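Local coordinates for lipase (Rhizopus chinensis, PDB 6A0W), which probably hydrolyses the ester bonds of triacylglycerols, with an N-terminal polypeptide segment that regulates its affinity for substrate, at residues Y127-G132 with L185-K190; T63-K68 with K72-G77; Q260-N265 with K269-S274; T9-E14 with S112-I117; K81-L86 with V105-T110. One frame throughout, in Å; residues are numbered along the deposited sequence.

Interaction 1: Y127-G132 with L185-K190; sequences YSPVKG and LYQREK
Gln187, near the end of helix 173-188, reaches across to Tyr127 and Pro129 of the loop that follows strand 124-126. Its CB is directed at the loop, and CG lies beside the backbone N, opposite the carbonyl carbon (chi1 -71°), which sends the chain off the helix. A bend at the next bond then brings the amide against the turn. CD comes 3.8 Å from Pro129 CB, and OE1 lies off the CB-CG edge of the proline ring, 3.7 Å from Pro129 CG. The two side chains cross at about a right angle. At the tip, NE2 packs 3.6 Å from Pro129 CB and donates a hydrogen bond to Tyr127 OH, 2.9 Å long, with an N-H...O angle of 153°. The phenol and the amide approach from opposite directions, their planes 48° apart, and the hydroxyl sits a little out of the amide plane. A second hydrogen bond joins NE2 to Tyr215 OH of helix 210-218, so one nitrogen links two phenols. Tyr127 is held within its own loop: Pro129 CD sits 3.8 Å above the centre of its ring. Phe212 meets the ring edge-to-face. The loop is a type I beta turn from Tyr127 to Val130, closed by Val130 N to Tyr127 O at 3.0 Å. A proline-bearing turn is thus tied to the helix after the probable nucleophile elbow of the alpha/beta-hydrolase fold.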
# COMPACT_ATOMS: atom_id res chain seq x y z
N TYR A 127 -7.35 0.58 18.13
CA TYR A 127 -8.18 0.37 16.98
C TYR A 127 -9.58 -0.02 17.43
O TYR A 127 -9.86 -1.16 17.82
CB TYR A 127 -7.53 -0.69 16.07
CG TYR A 127 -8.19 -0.86 14.72
CD1 TYR A 127 -8.27 0.20 13.78
CD2 TYR A 127 -8.74 -2.07 14.35
CE1 TYR A 127 -8.94 0.03 12.56
CE2 TYR A 127 -9.36 -2.25 13.12
CZ TYR A 127 -9.43 -1.23 12.20
OH TYR A 127 -10.11 -1.46 10.99
N SER A 128 -10.50 0.91 17.30
CA SER A 128 -11.75 0.79 18.06
C SER A 128 -12.65 -0.36 17.57
O SER A 128 -13.22 -1.07 18.39
CB SER A 128 -12.45 2.14 18.20
OG SER A 128 -13.39 2.31 17.17
N PRO A 129 -12.56 -0.75 16.29
CA PRO A 129 -13.39 -1.88 15.87
C PRO A 129 -13.01 -3.23 16.48
O PRO A 129 -13.78 -4.19 16.34
CB PRO A 129 -13.21 -1.91 14.34
CG PRO A 129 -12.85 -0.48 13.99
CD PRO A 129 -12.04 0.02 15.13
N VAL A 130 -11.83 -3.34 17.07
CA VAL A 130 -11.33 -4.63 17.52
C VAL A 130 -10.52 -4.47 18.80
O VAL A 130 -9.38 -4.01 18.79
CB VAL A 130 -10.41 -5.29 16.46
CG1 VAL A 130 -10.02 -6.67 16.91
CG2 VAL A 130 -11.07 -5.33 15.08
N LYS A 131 -11.06 -5.04 19.88
CA LYS A 131 -10.48 -4.82 21.20
C LYS A 131 -9.12 -5.47 21.24
O LYS A 131 -8.96 -6.62 20.83
CB LYS A 131 -11.37 -5.43 22.29
CG LYS A 131 -11.59 -4.50 23.47
CD LYS A 131 -11.57 -5.25 24.80
CE LYS A 131 -12.12 -4.39 25.93
NZ LYS A 131 -12.63 -5.26 27.02
N GLY A 132 -8.15 -4.78 21.80
CA GLY A 132 -6.77 -5.26 21.86
C GLY A 132 -5.93 -4.87 20.63
O GLY A 132 -4.72 -4.98 20.66
N LEU A 185 -14.26 -0.53 4.92
CA LEU A 185 -15.20 -1.03 3.96
C LEU A 185 -15.74 -2.42 4.35
O LEU A 185 -16.95 -2.69 4.26
CB LEU A 185 -14.56 -1.06 2.56
CG LEU A 185 -14.32 0.33 2.00
CD1 LEU A 185 -13.30 0.34 0.86
CD2 LEU A 185 -15.66 0.93 1.55
N TYR A 186 -14.84 -3.33 4.71
CA TYR A 186 -15.30 -4.65 5.15
C TYR A 186 -16.28 -4.49 6.34
O TYR A 186 -17.23 -5.26 6.46
CB TYR A 186 -14.12 -5.54 5.52
CG TYR A 186 -14.47 -6.85 6.21
CD1 TYR A 186 -14.98 -7.95 5.51
CD2 TYR A 186 -14.21 -7.01 7.56
CE1 TYR A 186 -15.32 -9.14 6.17
CE2 TYR A 186 -14.49 -8.20 8.22
CZ TYR A 186 -15.02 -9.25 7.52
OH TYR A 186 -15.25 -10.36 8.27
N GLN A 187 -15.94 -3.62 7.28
CA GLN A 187 -16.71 -3.49 8.52
C GLN A 187 -18.06 -2.87 8.24
O GLN A 187 -19.05 -3.39 8.68
CB GLN A 187 -15.96 -2.71 9.59
CG GLN A 187 -14.78 -3.44 10.19
CD GLN A 187 -13.64 -2.53 10.58
OE1 GLN A 187 -13.80 -1.32 10.55
NE2 GLN A 187 -12.50 -3.11 11.01
N ARG A 188 -18.15 -1.89 7.34
CA ARG A 188 -19.34 -1.05 7.30
C ARG A 188 -20.05 -1.05 6.01
O ARG A 188 -21.15 -0.51 5.91
CB ARG A 188 -18.96 0.36 7.67
CG ARG A 188 -18.43 0.48 9.08
CD ARG A 188 -18.43 1.93 9.55
NE ARG A 188 -17.49 2.76 8.79
CZ ARG A 188 -17.82 3.87 8.16
NH1 ARG A 188 -16.87 4.57 7.54
NH2 ARG A 188 -19.06 4.37 8.26
N GLU A 189 -19.48 -1.67 4.98
CA GLU A 189 -20.18 -1.75 3.71
C GLU A 189 -20.43 -3.22 3.45
O GLU A 189 -19.55 -3.98 3.04
CB GLU A 189 -19.33 -1.12 2.62
CG GLU A 189 -19.75 -1.41 1.20
CD GLU A 189 -21.20 -1.03 0.93
OE1 GLU A 189 -21.44 0.11 0.49
OE2 GLU A 189 -22.07 -1.92 1.04
N LYS A 190 -21.66 -3.64 3.72
CA LYS A 190 -21.95 -5.07 3.80
C LYS A 190 -22.02 -5.68 2.41
O LYS A 190 -21.99 -6.88 2.28
CB LYS A 190 -23.25 -5.32 4.57
CG LYS A 190 -24.43 -4.57 3.96
CD LYS A 190 -25.71 -5.40 3.83
CE LYS A 190 -26.64 -4.81 2.79
NZ LYS A 190 -27.35 -3.61 3.33

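Interaction 2: T63-K68 with K72-G77; sequences TKWDCK and KYVPDG
The type I beta turn from Val74 to Gly77, which leads out of helix 68-73 toward strand 78-85, receives the indole of Trp65 from the loop ahead of the helix. With CG anti to its backbone N (chi1 -169°), Trp65 turns the pyrrole edge of the ring to the turn. NE1 donates to Val74 O over 2.8 Å, at an N-H...O angle of 155°, and the oxygen lies nearly in the indole plane. Val74 O also closes the turn by accepting from Gly77 N at 2.9 Å. The two donors come from opposite faces of the carbonyl plane, and the oxygen is therefore doubly held. Beside this bond the benzene part of the indole packs on the valine, CZ2 of Trp65 lying 3.9 Å from Val74 CB. Gly77 passes close to the ring: its CA is 3.8 Å from Trp65 NE1. Within the helix, Lys72 N bonds to Lys68 O at 3.2 Å, the helical i to i+4 link. Cys67 at the N-cap is in disulfide linkage with Cys70, and Phe93 and Leu95 of strand 90-97 adjoin the indole. An indole-held type I turn thus leads the helix into the edge strand of the alpha/beta-hydrolase sheet.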
# COMPACT_ATOMS: atom_id res chain seq x y z
N THR A 63 -7.74 16.98 -10.69
CA THR A 63 -8.99 16.30 -11.00
C THR A 63 -9.14 15.98 -12.45
O THR A 63 -10.24 15.98 -12.98
CB THR A 63 -10.21 17.14 -10.58
OG1 THR A 63 -10.02 17.60 -9.23
CG2 THR A 63 -11.47 16.29 -10.60
N LYS A 64 -8.03 15.62 -13.08
CA LYS A 64 -8.07 15.09 -14.43
C LYS A 64 -7.43 13.70 -14.45
O LYS A 64 -6.61 13.38 -13.59
CB LYS A 64 -7.33 16.04 -15.38
CG LYS A 64 -7.91 17.47 -15.44
CD LYS A 64 -7.36 18.29 -16.60
CE LYS A 64 -5.83 18.36 -16.64
NZ LYS A 64 -5.27 19.02 -15.43
N TRP A 65 -7.82 12.89 -15.42
CA TRP A 65 -7.23 11.56 -15.57
C TRP A 65 -6.55 11.47 -16.94
O TRP A 65 -7.01 10.74 -17.80
CB TRP A 65 -8.29 10.47 -15.41
CG TRP A 65 -7.73 9.07 -15.29
CD1 TRP A 65 -7.83 8.06 -16.20
CD2 TRP A 65 -7.01 8.53 -14.17
NE1 TRP A 65 -7.21 6.91 -15.72
CE2 TRP A 65 -6.66 7.20 -14.49
CE3 TRP A 65 -6.68 9.03 -12.91
CZ2 TRP A 65 -6.01 6.39 -13.62
CZ3 TRP A 65 -6.02 8.21 -12.04
CH2 TRP A 65 -5.63 6.93 -12.41
N ASP A 66 -5.42 12.17 -17.10
CA ASP A 66 -4.71 12.20 -18.40
C ASP A 66 -3.21 12.03 -18.23
O ASP A 66 -2.46 12.18 -19.16
CB ASP A 66 -5.03 13.49 -19.19
CG ASP A 66 -4.74 14.76 -18.40
OD1 ASP A 66 -3.90 14.74 -17.48
OD2 ASP A 66 -5.39 15.78 -18.66
N CYS A 67 -2.79 11.60 -17.05
CA CYS A 67 -1.38 11.50 -16.76
C CYS A 67 -0.88 10.30 -17.51
O CYS A 67 -1.66 9.50 -18.02
CB CYS A 67 -1.15 11.43 -15.23
SG CYS A 67 -1.38 9.82 -14.43
N LYS A 68 0.44 10.15 -17.57
CA LYS A 68 1.02 9.04 -18.30
C LYS A 68 0.61 7.68 -17.75
O LYS A 68 0.10 6.84 -18.50
CB LYS A 68 2.55 9.17 -18.29
CG LYS A 68 3.27 8.12 -19.15
CD LYS A 68 4.79 8.12 -18.94
CE LYS A 68 5.43 9.46 -19.28
NZ LYS A 68 6.70 9.28 -20.05
N LYS A 72 -2.08 4.66 -19.43
CA LYS A 72 -1.51 3.35 -19.59
C LYS A 72 -2.29 2.28 -18.83
O LYS A 72 -2.50 1.22 -19.36
CB LYS A 72 -0.09 3.35 -19.06
CG LYS A 72 0.64 2.04 -19.26
CD LYS A 72 2.12 2.24 -19.04
CE LYS A 72 2.86 1.00 -19.48
NZ LYS A 72 4.29 1.37 -19.66
N TYR A 73 -2.56 2.48 -17.53
CA TYR A 73 -3.14 1.38 -16.74
C TYR A 73 -4.68 1.41 -16.64
O TYR A 73 -5.32 0.38 -16.49
CB TYR A 73 -2.46 1.27 -15.36
CG TYR A 73 -0.99 0.91 -15.44
CD1 TYR A 73 -0.59 -0.38 -15.81
CD2 TYR A 73 0.02 1.88 -15.23
CE1 TYR A 73 0.75 -0.71 -15.95
CE2 TYR A 73 1.36 1.56 -15.38
CZ TYR A 73 1.72 0.27 -15.76
OH TYR A 73 3.04 -0.08 -15.89
N VAL A 74 -5.28 2.58 -16.75
CA VAL A 74 -6.74 2.67 -16.76
C VAL A 74 -7.20 3.65 -17.83
O VAL A 74 -7.61 4.78 -17.52
CB VAL A 74 -7.32 3.13 -15.41
CG1 VAL A 74 -8.80 2.76 -15.38
CG2 VAL A 74 -6.58 2.51 -14.24
N PRO A 75 -7.08 3.23 -19.11
CA PRO A 75 -7.30 4.16 -20.20
C PRO A 75 -8.71 4.73 -20.20
O PRO A 75 -8.89 5.87 -20.56
CB PRO A 75 -7.05 3.32 -21.46
CG PRO A 75 -6.70 1.94 -21.00
CD PRO A 75 -6.33 2.04 -19.55
N ASP A 76 -9.71 3.97 -19.77
CA ASP A 76 -11.08 4.47 -19.76
C ASP A 76 -11.46 5.01 -18.38
O ASP A 76 -12.64 5.28 -18.12
CB ASP A 76 -12.04 3.35 -20.19
CG ASP A 76 -12.40 2.41 -19.04
OD1 ASP A 76 -11.55 2.14 -18.14
OD2 ASP A 76 -13.53 1.90 -19.05
N GLY A 77 -10.48 5.28 -17.53
CA GLY A 77 -10.78 5.75 -16.18
C GLY A 77 -11.61 7.03 -16.15
O GLY A 77 -11.37 7.95 -16.92

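Interaction 3: Q260-N265 with K269-S274; sequences QICTSN and KQCSNS
The backbone oxygen of Cys271, a residue whose sulfur is joined to Cys262 across the contact, accepts two hydrogen bonds from Ser274: one from OG at 2.8 Å and one from N at 2.9 Å. They arrive from opposite faces of the carbonyl plane. The backbone bond is of the 3-10 type and places Cys271 directly ahead of the 3-10 segment 272-274. Its side chain projects toward the strand, where Cys271 SG and Cys262 SG form a disulfide of 2.0 Å. The bridge is right-handed, with a chi3 of 105°, and both cysteines place SG beside their own backbone N. It closes a short loop after strand 258-262, which runs between strands 33-35 and 248-252 near one margin of the mixed sheet of this alpha/beta-hydrolase. The bridge is buried. Cys262 SG touches Gln270 CB at 4.0 Å, and Cys271 SG approaches Gln260 O at 3.9 Å, while Val33 packs against Cys262. The carboxamide of Gln260 is turned away from the bridge and bonds to Thr35 OG1. Glu249 of strand 248-252 serves both sides, through backbone hydrogen bonding with Cys262 and through its carboxylate to Ser272 OG.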
# COMPACT_ATOMS: atom_id res chain seq x y z
N GLN A 260 9.26 -12.92 -5.94
CA GLN A 260 8.97 -14.08 -5.10
C GLN A 260 7.77 -13.79 -4.17
O GLN A 260 7.73 -12.75 -3.50
CB GLN A 260 10.18 -14.43 -4.23
CG GLN A 260 11.37 -14.95 -5.04
CD GLN A 260 10.99 -16.16 -5.93
OE1 GLN A 260 10.37 -17.10 -5.45
NE2 GLN A 260 11.30 -16.09 -7.21
N ILE A 261 6.85 -14.74 -4.09
CA ILE A 261 5.72 -14.69 -3.17
C ILE A 261 5.93 -15.55 -1.94
O ILE A 261 6.06 -16.78 -2.00
CB ILE A 261 4.41 -15.03 -3.89
CG1 ILE A 261 4.25 -14.15 -5.09
CG2 ILE A 261 3.19 -14.92 -2.95
CD1 ILE A 261 2.97 -14.39 -5.89
N CYS A 262 5.99 -14.90 -0.79
CA CYS A 262 5.92 -15.61 0.46
C CYS A 262 4.44 -15.73 0.82
O CYS A 262 3.83 -14.77 1.28
CB CYS A 262 6.72 -14.90 1.56
SG CYS A 262 8.53 -15.03 1.39
N THR A 263 3.87 -16.93 0.61
CA THR A 263 2.43 -17.12 0.58
C THR A 263 1.77 -17.04 1.96
O THR A 263 0.56 -16.98 2.06
CB THR A 263 2.06 -18.50 -0.00
OG1 THR A 263 2.80 -19.50 0.72
CG2 THR A 263 2.37 -18.56 -1.48
N SER A 264 2.55 -17.13 3.02
CA SER A 264 2.02 -16.99 4.36
C SER A 264 1.41 -15.60 4.59
O SER A 264 1.89 -14.63 4.02
CB SER A 264 3.18 -17.23 5.34
OG SER A 264 2.93 -16.71 6.66
N ASN A 265 0.45 -15.49 5.51
CA ASN A 265 -0.27 -14.22 5.72
C ASN A 265 0.21 -13.42 6.95
O ASN A 265 -0.45 -12.49 7.42
CB ASN A 265 -1.79 -14.46 5.76
CG ASN A 265 -2.22 -15.35 6.93
OD1 ASN A 265 -1.40 -15.79 7.75
ND2 ASN A 265 -3.52 -15.60 7.01
N LYS A 269 10.62 -14.61 7.33
CA LYS A 269 12.05 -14.31 7.24
C LYS A 269 12.56 -14.50 5.84
O LYS A 269 13.66 -14.05 5.52
CB LYS A 269 12.83 -15.21 8.20
CG LYS A 269 12.59 -14.91 9.68
CD LYS A 269 13.91 -14.67 10.40
CE LYS A 269 13.74 -14.03 11.78
NZ LYS A 269 13.55 -12.56 11.69
N GLN A 270 11.73 -15.04 4.96
CA GLN A 270 12.21 -15.52 3.68
C GLN A 270 12.11 -14.53 2.53
O GLN A 270 12.75 -14.75 1.52
CB GLN A 270 11.57 -16.85 3.28
CG GLN A 270 11.67 -17.95 4.35
CD GLN A 270 10.32 -18.19 4.99
OE1 GLN A 270 9.30 -18.30 4.28
NE2 GLN A 270 10.27 -18.14 6.32
N CYS A 271 11.30 -13.48 2.65
CA CYS A 271 11.23 -12.50 1.57
C CYS A 271 12.08 -11.29 1.95
O CYS A 271 13.21 -11.46 2.46
CB CYS A 271 9.77 -12.23 1.16
SG CYS A 271 9.02 -13.52 0.10
N SER A 272 11.55 -10.07 1.88
CA SER A 272 12.41 -8.88 2.06
C SER A 272 13.05 -8.74 3.44
O SER A 272 14.04 -8.04 3.59
CB SER A 272 11.67 -7.57 1.67
OG SER A 272 10.69 -7.29 2.65
N ASN A 273 12.48 -9.35 4.48
CA ASN A 273 13.11 -9.29 5.79
C ASN A 273 14.49 -9.95 5.79
O ASN A 273 15.29 -9.68 6.68
CB ASN A 273 12.25 -9.94 6.87
CG ASN A 273 11.01 -9.12 7.17
OD1 ASN A 273 11.03 -7.90 7.02
ND2 ASN A 273 9.95 -9.77 7.61
N SER A 274 14.76 -10.75 4.77
CA SER A 274 16.08 -11.40 4.60
C SER A 274 17.19 -10.42 4.22
O SER A 274 18.33 -10.80 4.36
CB SER A 274 16.03 -12.54 3.56
OG SER A 274 15.90 -12.07 2.24

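Interaction 4: T9-E14 with S112-I117; sequences TLDLPE and SFRSAI
One face of the Arg114 guanidinium carries Leu10, whose CB lies 3.7 Å above the plane and offset toward the rim, while the carboxylate of Asp11 comes up at the edge. The grip on Asp11 is end-on: NH1 donates to Asp11 OD1 at 3.1 Å with an N-H...O angle of 157°, and NH2 donates to Asp11 OD2 at 3.2 Å. A weak third bond links NH1 with OD2. Both oxygens lie close to the guanidinium plane, but the carboxylate is turned by 34° against it. NH1 meets OD1 on the syn side, though well out of the carboxylate plane, and NH2 approaches OD2 from above that plane. Arg114 spans the gap because its CG is anti to the backbone N (chi1 -174°) and the chain stays extended to NE. Helix 113-118, from which it springs, probably corresponds to the lid helix of filamentous fungal lipases of this family, and the salt bridge fastens the N-terminal segment to it. This is consistent with that segment's influence on substrate affinity. The preceding residue, Phe113, packs edge-to-face on His284 and touches Ser172, both of the probable catalytic triad. Alongside the salt bridge, Leu10 CD1 makes a looser apolar contact of 4.4 Å with Ile117 CG2. Asp11 OD2 has a further, weak hydrogen bond with Thr2 OG1, and Glu3 forms a long, weak ion pair with Arg114 NH2.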
# COMPACT_ATOMS: atom_id res chain seq x y z
N THR A 9 19.67 1.05 7.35
CA THR A 9 20.18 2.15 6.56
C THR A 9 19.11 2.85 5.70
O THR A 9 18.29 2.20 5.05
CB THR A 9 21.33 1.66 5.66
OG1 THR A 9 20.93 0.50 4.89
CG2 THR A 9 22.54 1.32 6.54
N LEU A 10 19.30 4.16 5.52
CA LEU A 10 18.54 4.96 4.57
C LEU A 10 19.23 5.00 3.23
O LEU A 10 18.60 5.24 2.19
CB LEU A 10 18.40 6.40 5.07
CG LEU A 10 17.48 6.71 6.24
CD1 LEU A 10 16.04 6.54 5.79
CD2 LEU A 10 17.79 5.84 7.44
N ASP A 11 20.55 5.03 3.28
CA ASP A 11 21.37 4.94 2.10
C ASP A 11 22.09 3.61 2.14
O ASP A 11 22.52 3.17 3.20
CB ASP A 11 22.41 6.06 2.04
CG ASP A 11 21.77 7.44 2.05
OD1 ASP A 11 20.96 7.72 1.14
OD2 ASP A 11 22.04 8.21 3.00
N LEU A 12 22.20 2.96 0.98
CA LEU A 12 22.80 1.66 0.92
C LEU A 12 24.32 1.80 0.98
O LEU A 12 24.89 2.49 0.13
CB LEU A 12 22.39 1.00 -0.39
CG LEU A 12 22.61 -0.50 -0.41
CD1 LEU A 12 21.77 -1.13 0.68
CD2 LEU A 12 22.32 -1.07 -1.80
N PRO A 13 25.00 1.07 1.90
CA PRO A 13 26.46 0.96 1.80
C PRO A 13 26.97 0.61 0.40
O PRO A 13 26.19 0.32 -0.51
CB PRO A 13 26.81 -0.16 2.80
CG PRO A 13 25.70 -0.17 3.80
CD PRO A 13 24.47 0.34 3.07
N GLU A 14 28.28 0.68 0.21
CA GLU A 14 28.92 -0.06 -0.87
C GLU A 14 29.20 -1.47 -0.32
O GLU A 14 29.20 -1.67 0.91
CB GLU A 14 30.21 0.63 -1.34
CG GLU A 14 30.29 2.13 -1.09
CD GLU A 14 30.91 2.47 0.26
OE1 GLU A 14 32.10 2.85 0.30
OE2 GLU A 14 30.23 2.30 1.30
N SER A 112 7.37 13.63 0.86
CA SER A 112 8.64 13.84 1.54
C SER A 112 9.13 12.58 2.28
O SER A 112 9.15 12.54 3.50
CB SER A 112 8.58 15.04 2.48
OG SER A 112 9.89 15.43 2.86
N PHE A 113 9.56 11.57 1.52
CA PHE A 113 9.68 10.22 2.05
C PHE A 113 10.74 10.11 3.13
O PHE A 113 10.54 9.50 4.18
CB PHE A 113 10.00 9.23 0.91
CG PHE A 113 8.95 9.16 -0.14
CD1 PHE A 113 7.71 8.63 0.17
CD2 PHE A 113 9.16 9.68 -1.40
CE1 PHE A 113 6.72 8.55 -0.77
CE2 PHE A 113 8.16 9.66 -2.35
CZ PHE A 113 6.93 9.08 -2.04
N ARG A 114 11.90 10.70 2.87
CA ARG A 114 13.01 10.50 3.78
C ARG A 114 12.73 11.15 5.12
O ARG A 114 12.92 10.53 6.18
CB ARG A 114 14.30 11.04 3.18
CG ARG A 114 15.48 10.71 4.07
CD ARG A 114 16.78 11.16 3.44
NE ARG A 114 17.90 10.83 4.31
CZ ARG A 114 18.92 10.06 3.94
NH1 ARG A 114 19.01 9.59 2.69
NH2 ARG A 114 19.92 9.87 4.80
N SER A 115 12.29 12.39 5.14
CA SER A 115 11.89 12.94 6.44
C SER A 115 10.74 12.15 7.06
O SER A 115 10.67 12.01 8.27
CB SER A 115 11.50 14.44 6.32
OG SER A 115 10.33 14.64 5.54
N ALA A 116 9.75 11.76 6.29
CA ALA A 116 8.61 11.02 6.87
C ALA A 116 9.08 9.76 7.63
O ALA A 116 8.60 9.46 8.70
CB ALA A 116 7.64 10.63 5.79
N ILE A 117 10.09 9.09 7.10
CA ILE A 117 10.62 7.90 7.75
C ILE A 117 11.50 8.25 8.93
O ILE A 117 11.39 7.63 10.00
CB ILE A 117 11.45 7.05 6.75
CG1 ILE A 117 10.58 6.58 5.59
CG2 ILE A 117 12.04 5.84 7.46
CD1 ILE A 117 9.21 6.06 5.98

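Interaction 5: K81-L86 with V105-T110; sequences KTFTSL and VTFRGT
Phe83 and Phe107 supply the tight part of this contact. Phe83 CZ lies 3.7 Å from Phe107 CE2, and Phe83 CE2 is 3.8 Å from that same atom. The CD2-CE2 side of the Phe107 ring comes up at the edge of the Phe83 ring, near its plane. Seen from Phe107, however, the approach is oblique, with planes 66° apart and centroids separated by 5.8 Å. Phe83 reaches over because its CG sits between the backbone N and the carbonyl carbon (chi1 50°), the most hindered of the three staggered positions. The reach is needed because strands 78-85 and 102-108 are not neighbours in the sheet. Strand 90-97 runs between them, antiparallel to each, and the nearest CA atoms, those of Phe83 and Phe107, are 9.3 Å apart. The two rings meet on the sheet face covered by helix 137-160, where Tyr150 touches Phe83 and packs edge-to-face on Phe107, and Phe107 also adjoins the probable nucleophile elbow of this alpha/beta-hydrolase. The contact thins along the backbone, with Thr106 O no closer than 4.4 Å to Phe83 CZ. On the other side of strand 78-85, Thr84 is open to solvent and hydrogen-bonds through OG1 to Asn91 OD1. Arg108 points to that same side of the sheet from its own strand but is buried; its extended side chain brings NH1 to Gly109 O in a weak bond of 2.9 Å and forms a long, weak ion pair with Asp89.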
# COMPACT_ATOMS: atom_id res chain seq x y z
N LYS A 81 -14.04 11.43 -7.62
CA LYS A 81 -13.84 12.35 -6.53
C LYS A 81 -12.37 12.35 -6.20
O LYS A 81 -11.77 11.30 -6.18
CB LYS A 81 -14.61 11.83 -5.31
CG LYS A 81 -14.51 12.71 -4.05
CD LYS A 81 -15.68 13.67 -4.03
CE LYS A 81 -15.60 14.68 -2.89
NZ LYS A 81 -15.70 14.07 -1.54
N THR A 82 -11.83 13.51 -5.83
CA THR A 82 -10.50 13.60 -5.22
C THR A 82 -10.62 14.30 -3.88
O THR A 82 -11.65 14.89 -3.63
CB THR A 82 -9.51 14.37 -6.10
OG1 THR A 82 -9.89 15.74 -6.15
CG2 THR A 82 -9.52 13.83 -7.53
N PHE A 83 -9.66 14.08 -2.99
CA PHE A 83 -9.69 14.64 -1.64
C PHE A 83 -8.28 14.81 -1.05
O PHE A 83 -7.33 14.12 -1.43
CB PHE A 83 -10.53 13.77 -0.70
CG PHE A 83 -10.17 12.32 -0.73
CD1 PHE A 83 -10.75 11.48 -1.67
CD2 PHE A 83 -9.25 11.80 0.15
CE1 PHE A 83 -10.39 10.14 -1.74
CE2 PHE A 83 -8.90 10.46 0.10
CZ PHE A 83 -9.48 9.64 -0.84
N THR A 84 -8.15 15.70 -0.08
CA THR A 84 -6.88 16.04 0.49
C THR A 84 -7.12 16.39 1.93
O THR A 84 -8.08 17.07 2.22
CB THR A 84 -6.29 17.27 -0.22
OG1 THR A 84 -6.03 16.96 -1.59
CG2 THR A 84 -4.95 17.69 0.43
N SER A 85 -6.32 15.85 2.84
CA SER A 85 -6.25 16.34 4.20
C SER A 85 -4.88 16.99 4.42
O SER A 85 -3.84 16.33 4.36
CB SER A 85 -6.49 15.20 5.20
OG SER A 85 -6.04 15.51 6.53
N LEU A 86 -4.87 18.29 4.72
CA LEU A 86 -3.65 19.08 4.77
C LEU A 86 -2.74 18.65 5.86
O LEU A 86 -1.50 18.76 5.73
CB LEU A 86 -3.96 20.56 5.02
CG LEU A 86 -4.29 21.46 3.84
CD1 LEU A 86 -4.38 22.89 4.37
CD2 LEU A 86 -3.22 21.31 2.76
N VAL A 105 -10.10 2.89 -5.19
CA VAL A 105 -9.94 3.82 -4.06
C VAL A 105 -8.42 3.93 -3.91
O VAL A 105 -7.83 2.94 -3.59
CB VAL A 105 -10.60 3.31 -2.77
CG1 VAL A 105 -10.44 4.31 -1.66
CG2 VAL A 105 -12.07 3.00 -3.00
N THR A 106 -7.85 5.08 -4.17
CA THR A 106 -6.37 5.22 -4.15
C THR A 106 -5.94 6.29 -3.15
O THR A 106 -6.56 7.33 -3.13
CB THR A 106 -5.86 5.55 -5.55
OG1 THR A 106 -6.35 4.60 -6.49
CG2 THR A 106 -4.36 5.62 -5.63
N PHE A 107 -4.88 6.04 -2.40
CA PHE A 107 -4.37 7.03 -1.42
C PHE A 107 -2.86 7.24 -1.53
O PHE A 107 -2.14 6.41 -2.06
CB PHE A 107 -4.60 6.56 0.01
CG PHE A 107 -6.02 6.25 0.39
CD1 PHE A 107 -6.55 4.98 0.19
CD2 PHE A 107 -6.83 7.21 0.95
CE1 PHE A 107 -7.85 4.69 0.55
CE2 PHE A 107 -8.13 6.92 1.31
CZ PHE A 107 -8.63 5.66 1.11
N ARG A 108 -2.38 8.64 -1.17
CA ARG A 108 -0.97 8.72 -0.76
C ARG A 108 -0.89 9.48 0.56
O ARG A 108 -1.76 10.29 0.82
CB ARG A 108 -0.12 9.41 -1.83
CG ARG A 108 -0.47 10.87 -2.06
CD ARG A 108 0.35 11.53 -3.16
NE ARG A 108 -0.01 12.94 -3.32
CZ ARG A 108 0.54 13.94 -2.64
NH1 ARG A 108 1.49 13.68 -1.75
NH2 ARG A 108 0.15 15.19 -2.86
N GLY A 109 0.26 9.51 1.03
CA GLY A 109 0.66 10.41 2.12
C GLY A 109 1.65 11.41 1.56
O GLY A 109 1.62 11.67 0.38
N THR A 110 2.52 11.92 2.38
CA THR A 110 3.51 12.92 1.94
C THR A 110 4.53 12.31 0.97
O THR A 110 4.90 11.17 1.16
CB THR A 110 4.27 13.47 3.14
OG1 THR A 110 5.28 14.33 2.64
CG2 THR A 110 4.88 12.40 4.01

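From the N terminus, interaction 4 opens first, at residues 9-14, and closes on the helix at 112-117, forming a loop of 97 intervening residues. Interactions 2 and 5 are both nested inside it, one after the other: 2 ties the ends of a short helix region, 5 spans two strands across a third. Their segments touch where Thr63 meets Thr82, and interaction 5 touches 4 where Thr110 meets Ala116. Interaction 1 then joins the loop after strand 124-126 to helix 173-188, and interaction 3 closes a short loop far along the chain. None cross. Interactions 3 and 5 reach the same sheet, their centres about 29 Å apart.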